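Local structure of cell wall binding protein cwp8 (Peptoclostridium difficile, 5J6Q) at residues A[98-103]-A[118-123]; A[125-130]-A[139-144]. The protein is an S-layer-associated cell wall protein that probably anchors itself to the clostridial cell wall through its three CWB2 modules. All blocks are in the same frame, centred on the assembly; numbering follows the deposited sequence.

Contact 1 of 2, residues A[98-103]-A[118-123]; sequences EIVDAV and LTATIK
Val100 lays its CG1 methyl over the edge strand, where it meets two partners at once: Ala120 CB lies 4.1 Å from Val100 CG1, and Ile122 CG1 lies 4.0 Å from the same methyl. The side chains of Val100 and Ile122 cross at about a right angle, with Val100 CG1 making the touch. Ile122 gets there by its first torsion, chi1 -55°, which sets CG1 opposite the carbonyl carbon and swings it back to the helix although the CB itself does not point that way. One turn further along the helix, Val103 spreads its two methyls along the strand: its CG2 rests 4.1 Å from Ala120 CB, while its CG1 reaches Leu118 CB at 4.2 Å. The small Ala120 thus sits beneath two valines. No hydrogen bond joins the segments, which bury 227 Å² together. Asn107, on the same helix, accepts a bond from Leu118 N, and Phe151 packs on both Val103 and Leu118. With the axes 8.5 Å apart and running 166° to each other, this is a helix packed on one face of a three-stranded antiparallel sheet, running antiparallel to its outer strand, a two-layer alpha+beta arrangement within Cwp8 domain 2.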
ATOM      1  N   GLU A  98     -37.701   2.917 -48.000  1.00 74.54           N
ATOM      2  CA  GLU A  98     -37.334   1.634 -47.419  1.00 83.22           C
ATOM      3  C   GLU A  98     -38.152   0.575 -48.153  1.00 84.52           C
ATOM      4  O   GLU A  98     -37.625  -0.439 -48.566  1.00 85.58           O
ATOM      5  CB  GLU A  98     -37.655   1.607 -45.924  1.00 83.94           C
ATOM      6  CG  GLU A  98     -36.609   2.339 -45.107  1.00 91.82           C
ATOM      7  CD  GLU A  98     -36.702   2.028 -43.631  1.00 96.39           C
ATOM      8  OE1 GLU A  98     -36.162   2.811 -42.824  1.00 97.97           O
ATOM      9  OE2 GLU A  98     -37.323   1.008 -43.279  1.00100.19           O
ATOM     10  N   ILE A  99     -39.453   0.838 -48.333  1.00 83.64           N
ATOM     11  CA  ILE A  99     -40.325  -0.080 -49.039  1.00 80.30           C
ATOM     12  C   ILE A  99     -39.780  -0.471 -50.422  1.00 82.30           C
ATOM     13  O   ILE A  99     -39.764  -1.652 -50.745  1.00 82.76           O
ATOM     14  CB  ILE A  99     -41.691   0.595 -49.197  1.00 73.92           C
ATOM     15  CG1 ILE A  99     -42.319   0.825 -47.823  1.00 69.24           C
ATOM     16  CG2 ILE A  99     -42.605  -0.258 -50.102  1.00 69.29           C
ATOM     17  CD1 ILE A  99     -43.667   1.547 -47.899  1.00 62.88           C
ATOM     18  N   VAL A 100     -39.319   0.503 -51.227  1.00 85.04           N
ATOM     19  CA  VAL A 100     -38.907   0.165 -52.589  1.00 91.48           C
ATOM     20  C   VAL A 100     -37.592  -0.535 -52.558  1.00 90.87           C
ATOM     21  O   VAL A 100     -37.270  -1.274 -53.477  1.00 90.15           O
ATOM     22  CB  VAL A 100     -38.842   1.414 -53.500  1.00 94.45           C
ATOM     23  CG1 VAL A 100     -40.158   2.180 -53.443  1.00 99.05           C
ATOM     24  CG2 VAL A 100     -37.688   2.310 -53.095  1.00 97.52           C
ATOM     25  N   ASP A 101     -36.832  -0.301 -51.498  1.00 92.16           N
ATOM     26  CA  ASP A 101     -35.520  -0.921 -51.311  1.00 96.86           C
ATOM     27  C   ASP A 101     -35.724  -2.432 -51.151  1.00 99.03           C
ATOM     28  O   ASP A 101     -35.023  -3.216 -51.776  1.00 99.05           O
ATOM     29  CB  ASP A 101     -34.813  -0.357 -50.055  1.00 96.49           C
ATOM     30  CG  ASP A 101     -34.209   1.039 -50.210  1.00 92.43           C
ATOM     31  OD1 ASP A 101     -33.847   1.416 -51.348  1.00 90.84           O
ATOM     32  OD2 ASP A 101     -34.094   1.744 -49.197  1.00 88.53           O
ATOM     33  N   ALA A 102     -36.703  -2.829 -50.324  1.00102.44           N
ATOM     34  CA  ALA A 102     -37.026  -4.233 -50.075  1.00111.42           C
ATOM     35  C   ALA A 102     -37.450  -4.926 -51.365  1.00115.55           C
ATOM     36  O   ALA A 102     -36.994  -6.030 -51.655  1.00116.35           O
ATOM     37  CB  ALA A 102     -38.149  -4.327 -49.055  1.00114.02           C
ATOM     38  N   VAL A 103     -38.322  -4.276 -52.139  1.00118.11           N
ATOM     39  CA  VAL A 103     -38.809  -4.818 -53.410  1.00122.56           C
ATOM     40  C   VAL A 103     -37.630  -5.090 -54.348  1.00125.85           C
ATOM     41  O   VAL A 103     -37.624  -6.095 -55.058  1.00128.22           O
ATOM     42  CB  VAL A 103     -39.808  -3.816 -54.045  1.00123.84           C
ATOM     43  CG1 VAL A 103     -40.305  -4.333 -55.391  1.00123.89           C
ATOM     44  CG2 VAL A 103     -40.987  -3.582 -53.109  1.00123.89           C
ATOM     45  N   LEU A 118     -41.608  -7.923 -59.454  1.00165.61           N
ATOM     46  CA  LEU A 118     -42.582  -6.954 -58.973  1.00157.66           C
ATOM     47  C   LEU A 118     -42.137  -5.534 -59.279  1.00151.65           C
ATOM     48  O   LEU A 118     -40.998  -5.311 -59.686  1.00149.68           O
ATOM     49  CB  LEU A 118     -42.761  -7.106 -57.460  1.00155.40           C
ATOM     50  CG  LEU A 118     -43.193  -8.491 -57.016  1.00155.70           C
ATOM     51  CD1 LEU A 118     -43.061  -8.598 -55.516  1.00155.88           C
ATOM     52  CD2 LEU A 118     -44.626  -8.739 -57.429  1.00155.88           C
ATOM     53  N   THR A 119     -43.035  -4.572 -59.076  1.00144.96           N
ATOM     54  CA  THR A 119     -42.740  -3.163 -59.329  1.00134.03           C
ATOM     55  C   THR A 119     -43.415  -2.278 -58.296  1.00125.07           C
ATOM     56  O   THR A 119     -44.584  -2.483 -57.962  1.00120.61           O
ATOM     57  CB  THR A 119     -43.217  -2.741 -60.728  1.00131.84           C
ATOM     58  OG1 THR A 119     -44.501  -3.321 -60.971  1.00134.08           O
ATOM     59  CG2 THR A 119     -42.253  -3.172 -61.815  1.00132.75           C
ATOM     60  N   ALA A 120     -42.680  -1.290 -57.797  1.00115.77           N
ATOM     61  CA  ALA A 120     -43.205  -0.361 -56.801  1.00104.88           C
ATOM     62  C   ALA A 120     -43.044   1.095 -57.250  1.00 96.26           C
ATOM     63  O   ALA A 120     -42.040   1.457 -57.875  1.00 92.03           O
ATOM     64  CB  ALA A 120     -42.494  -0.569 -55.473  1.00100.86           C
ATOM     65  N   THR A 121     -44.045   1.918 -56.933  1.00 88.71           N
ATOM     66  CA  THR A 121     -44.060   3.337 -57.271  1.00 81.68           C
ATOM     67  C   THR A 121     -44.392   4.181 -56.052  1.00 74.32           C
ATOM     68  O   THR A 121     -45.435   3.935 -55.433  1.00 70.97           O
ATOM     69  CB  THR A 121     -45.157   3.627 -58.309  1.00 79.04           C
ATOM     70  OG1 THR A 121     -45.042   2.690 -59.375  1.00 75.26           O
ATOM     71  CG2 THR A 121     -45.076   5.073 -58.851  1.00 72.65           C
ATOM     72  N   ILE A 122     -43.533   5.154 -55.696  1.00 68.86           N
ATOM     73  CA  ILE A 122     -43.865   6.029 -54.582  1.00 66.50           C
ATOM     74  C   ILE A 122     -45.063   6.875 -55.055  1.00 65.22           C
ATOM     75  O   ILE A 122     -45.015   7.406 -56.150  1.00 63.80           O
ATOM     76  CB  ILE A 122     -42.634   6.876 -54.222  1.00 64.07           C
ATOM     77  CG1 ILE A 122     -41.453   5.920 -53.961  1.00 62.70           C
ATOM     78  CG2 ILE A 122     -42.929   7.794 -53.002  1.00 56.38           C
ATOM     79  CD1 ILE A 122     -40.264   6.572 -53.275  1.00 63.17           C
ATOM     80  N   LYS A 123     -46.094   6.994 -54.231  1.00 65.38           N
ATOM     81  CA  LYS A 123     -47.313   7.681 -54.566  1.00 65.11           C
ATOM     82  C   LYS A 123     -47.514   8.934 -53.732  1.00 63.75           C
ATOM     83  O   LYS A 123     -48.327   9.763 -54.067  1.00 65.58           O
ATOM     84  CB  LYS A 123     -48.471   6.697 -54.376  1.00 65.61           C
ATOM     85  CG  LYS A 123     -49.199   6.402 -55.676  1.00 72.24           C
ATOM     86  CD  LYS A 123     -48.638   5.186 -56.403  1.00 78.34           C
ATOM     87  CE  LYS A 123     -49.633   4.649 -57.409  1.00 80.48           C
ATOM     88  NZ  LYS A 123     -49.501   5.303 -58.740  1.00 80.65           N
TER

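Contact 2 of 2, residues A[125-130]-A[139-144]; sequences TNTVEV and VITLNV
Val128 and Leu142 exchange two backbone hydrogen bonds, and so do Val130 and Ile140, the ladder of an antiparallel beta hairpin made by strands 127-132 and 140-143. The shortest runs from Val130 N to Ile140 O, 2.8 Å with 162° at the hydrogen; its return bond, Ile140 N to Val130 O, measures 2.9 Å. A fifth bond, from Val144 N to Asn126 O, carries the pairing past the strand ends at 3.0 Å, but the donor stands 40° out of the carbonyl plane. Between these rungs, Thr127 with Asn143 and Glu129 with Thr141 form non-hydrogen-bonded pairs, where CA-H groups lean on carbonyl oxygens, as Thr127 CA does on Leu142 O at 3.2 Å. Side chains alternate. On the face of Val128 and Leu142, which helix 96-111 covers, Ile140 CG1 packs 3.7 Å from Val130 CB, its chi1 of 64° holding CG1 close over the neighbouring strand. On the other face Thr127 and Asn143 run side by side, and Thr127 OG1 hydrogen-bonds with Ser124 OG. At one end Glu129 stretches out with CG anti to its backbone N, crossing Val139 at a slant, and Glu129 CG comes to 3.4 Å from Val139 CG1.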
ATOM      1  N   THR A 125     -45.392  10.941 -49.837  1.00 61.34           N
ATOM      2  CA  THR A 125     -44.323  10.838 -48.875  1.00 68.63           C
ATOM      3  C   THR A 125     -44.445   9.608 -47.940  1.00 69.12           C
ATOM      4  O   THR A 125     -43.432   9.259 -47.360  1.00 66.74           O
ATOM      5  CB  THR A 125     -44.277  12.080 -47.989  1.00 74.04           C
ATOM      6  OG1 THR A 125     -45.578  12.258 -47.426  1.00 75.06           O
ATOM      7  CG2 THR A 125     -43.848  13.332 -48.770  1.00 76.92           C
ATOM      8  N   ASN A 126     -45.631   8.967 -47.781  1.00 68.25           N
ATOM      9  CA  ASN A 126     -45.646   7.827 -46.883  1.00 75.05           C
ATOM     10  C   ASN A 126     -46.465   6.646 -47.385  1.00 75.31           C
ATOM     11  O   ASN A 126     -46.972   5.871 -46.560  1.00 74.37           O
ATOM     12  CB  ASN A 126     -46.113   8.263 -45.497  1.00 74.81           C
ATOM     13  CG  ASN A 126     -47.460   8.916 -45.459  1.00 75.78           C
ATOM     14  OD1 ASN A 126     -48.159   9.008 -46.465  1.00 73.14           O
ATOM     15  ND2 ASN A 126     -47.907   9.390 -44.307  1.00 78.38           N
ATOM     16  N   THR A 127     -46.584   6.507 -48.732  1.00 71.22           N
ATOM     17  CA  THR A 127     -47.292   5.388 -49.370  1.00 64.80           C
ATOM     18  C   THR A 127     -46.561   4.987 -50.627  1.00 64.80           C
ATOM     19  O   THR A 127     -46.091   5.848 -51.365  1.00 68.02           O
ATOM     20  CB  THR A 127     -48.737   5.730 -49.763  1.00 62.93           C
ATOM     21  OG1 THR A 127     -48.736   6.882 -50.627  1.00 63.93           O
ATOM     22  CG2 THR A 127     -49.604   6.016 -48.550  1.00 59.33           C
ATOM     23  N   VAL A 128     -46.465   3.687 -50.872  1.00 69.36           N
ATOM     24  CA  VAL A 128     -45.837   3.080 -52.041  1.00 73.89           C
ATOM     25  C   VAL A 128     -46.774   1.960 -52.535  1.00 80.31           C
ATOM     26  O   VAL A 128     -47.278   1.161 -51.733  1.00 84.29           O
ATOM     27  CB  VAL A 128     -44.445   2.492 -51.706  1.00 75.04           C
ATOM     28  CG1 VAL A 128     -43.802   1.894 -52.960  1.00 72.13           C
ATOM     29  CG2 VAL A 128     -43.546   3.560 -51.106  1.00 74.37           C
ATOM     30  N   GLU A 129     -47.004   1.914 -53.826  1.00 83.64           N
ATOM     31  CA  GLU A 129     -47.868   0.935 -54.449  1.00 90.79           C
ATOM     32  C   GLU A 129     -47.028  -0.217 -54.942  1.00 95.45           C
ATOM     33  O   GLU A 129     -45.983   0.019 -55.552  1.00 96.68           O
ATOM     34  CB  GLU A 129     -48.619   1.579 -55.622  1.00 92.58           C
ATOM     35  CG  GLU A 129     -49.534   0.620 -56.360  1.00 93.10           C
ATOM     36  CD  GLU A 129     -49.925   1.156 -57.723  1.00 92.28           C
ATOM     37  OE1 GLU A 129     -49.037   1.274 -58.588  1.00 87.99           O
ATOM     38  OE2 GLU A 129     -51.113   1.470 -57.916  1.00 94.16           O
ATOM     39  N   VAL A 130     -47.462  -1.452 -54.678  1.00102.14           N
ATOM     40  CA  VAL A 130     -46.703  -2.620 -55.127  1.00111.73           C
ATOM     41  C   VAL A 130     -47.614  -3.546 -55.927  1.00116.57           C
ATOM     42  O   VAL A 130     -48.713  -3.863 -55.487  1.00117.10           O
ATOM     43  CB  VAL A 130     -46.071  -3.367 -53.924  1.00114.85           C
ATOM     44  CG1 VAL A 130     -45.184  -4.506 -54.416  1.00115.07           C
ATOM     45  CG2 VAL A 130     -45.256  -2.404 -53.067  1.00115.09           C
ATOM     46  N   VAL A 139     -52.358  -5.526 -56.448  1.00149.07           N
ATOM     47  CA  VAL A 139     -51.859  -4.233 -56.000  1.00139.93           C
ATOM     48  C   VAL A 139     -52.115  -3.959 -54.531  1.00133.26           C
ATOM     49  O   VAL A 139     -53.239  -4.108 -54.055  1.00130.72           O
ATOM     50  CB  VAL A 139     -52.530  -3.135 -56.857  1.00137.34           C
ATOM     51  CG1 VAL A 139     -51.950  -1.771 -56.515  1.00137.42           C
ATOM     52  CG2 VAL A 139     -52.353  -3.430 -58.341  1.00137.42           C
ATOM     53  N   ILE A 140     -51.067  -3.547 -53.818  1.00126.30           N
ATOM     54  CA  ILE A 140     -51.183  -3.208 -52.415  1.00117.52           C
ATOM     55  C   ILE A 140     -50.538  -1.848 -52.178  1.00107.73           C
ATOM     56  O   ILE A 140     -49.620  -1.452 -52.895  1.00 99.07           O
ATOM     57  CB  ILE A 140     -50.508  -4.283 -51.521  1.00116.17           C
ATOM     58  CG1 ILE A 140     -48.993  -4.340 -51.798  1.00117.00           C
ATOM     59  CG2 ILE A 140     -51.142  -5.648 -51.765  1.00117.92           C
ATOM     60  CD1 ILE A 140     -48.238  -5.193 -50.786  1.00116.45           C
ATOM     61  N   THR A 141     -51.039  -1.119 -51.199  1.00 98.68           N
ATOM     62  CA  THR A 141     -50.434   0.137 -50.834  1.00 94.40           C
ATOM     63  C   THR A 141     -49.870   0.015 -49.408  1.00 90.41           C
ATOM     64  O   THR A 141     -50.614  -0.136 -48.437  1.00 87.85           O
ATOM     65  CB  THR A 141     -51.447   1.285 -50.969  1.00 94.45           C
ATOM     66  OG1 THR A 141     -50.817   2.478 -50.504  1.00 94.30           O
ATOM     67  CG2 THR A 141     -52.727   1.036 -50.182  1.00 95.12           C
ATOM     68  N   LEU A 142     -48.556   0.047 -49.299  1.00 85.53           N
ATOM     69  CA  LEU A 142     -47.899   0.018 -48.015  1.00 84.81           C
ATOM     70  C   LEU A 142     -47.692   1.437 -47.479  1.00 83.16           C
ATOM     71  O   LEU A 142     -47.368   2.347 -48.244  1.00 82.90           O
ATOM     72  CB  LEU A 142     -46.543  -0.701 -48.174  1.00 84.58           C
ATOM     73  CG  LEU A 142     -46.684  -2.150 -48.633  1.00 80.90           C
ATOM     74  CD1 LEU A 142     -45.340  -2.847 -48.636  1.00 76.03           C
ATOM     75  CD2 LEU A 142     -47.657  -2.846 -47.698  1.00 80.19           C
ATOM     76  N   ASN A 143     -47.917   1.642 -46.187  1.00 83.07           N
ATOM     77  CA  ASN A 143     -47.679   2.944 -45.579  1.00 85.95           C
ATOM     78  C   ASN A 143     -46.452   2.886 -44.667  1.00 87.16           C
ATOM     79  O   ASN A 143     -46.109   1.811 -44.179  1.00 85.35           O
ATOM     80  CB  ASN A 143     -48.880   3.375 -44.732  1.00 86.93           C
ATOM     81  CG  ASN A 143     -50.134   3.613 -45.532  1.00 90.25           C
ATOM     82  OD1 ASN A 143     -50.882   2.672 -45.771  1.00 90.21           O
ATOM     83  ND2 ASN A 143     -50.455   4.850 -45.953  1.00 90.70           N
ATOM     84  N   VAL A 144     -45.784   4.031 -44.451  1.00 84.72           N
ATOM     85  CA  VAL A 144     -44.672   4.097 -43.530  1.00 85.43           C
ATOM     86  C   VAL A 144     -45.262   3.707 -42.178  1.00 86.45           C
ATOM     87  O   VAL A 144     -46.335   4.204 -41.836  1.00 86.12           O
ATOM     88  CB  VAL A 144     -44.081   5.530 -43.483  1.00 84.55           C
ATOM     89  CG1 VAL A 144     -43.002   5.614 -42.413  1.00 84.51           C
ATOM     90  CG2 VAL A 144     -43.506   5.923 -44.840  1.00 77.66           C
TER

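Contacts 1 and 2 describe two neighbouring parts of one small alpha+beta unit, their centres 8 Å apart. Strand 118-124 of contact 1 pairs with strand 127-132 of contact 2, as Thr121 O and Glu129 N show with a probable hydrogen bond of 3.0 Å; the central strand therefore has partners along both edges. Val128 joins the two layers: its side chain touches Ile99 and Val100 of the helix as well as Ala120, and Leu142 extends the same surface to Ile99. On the reverse face, Lys123 CE packs 3.5 Å from Glu129 CD. Both contacts lie within Cwp8 domain 2, with their centres about 68 and 69 Å from the centre of the elongated chain.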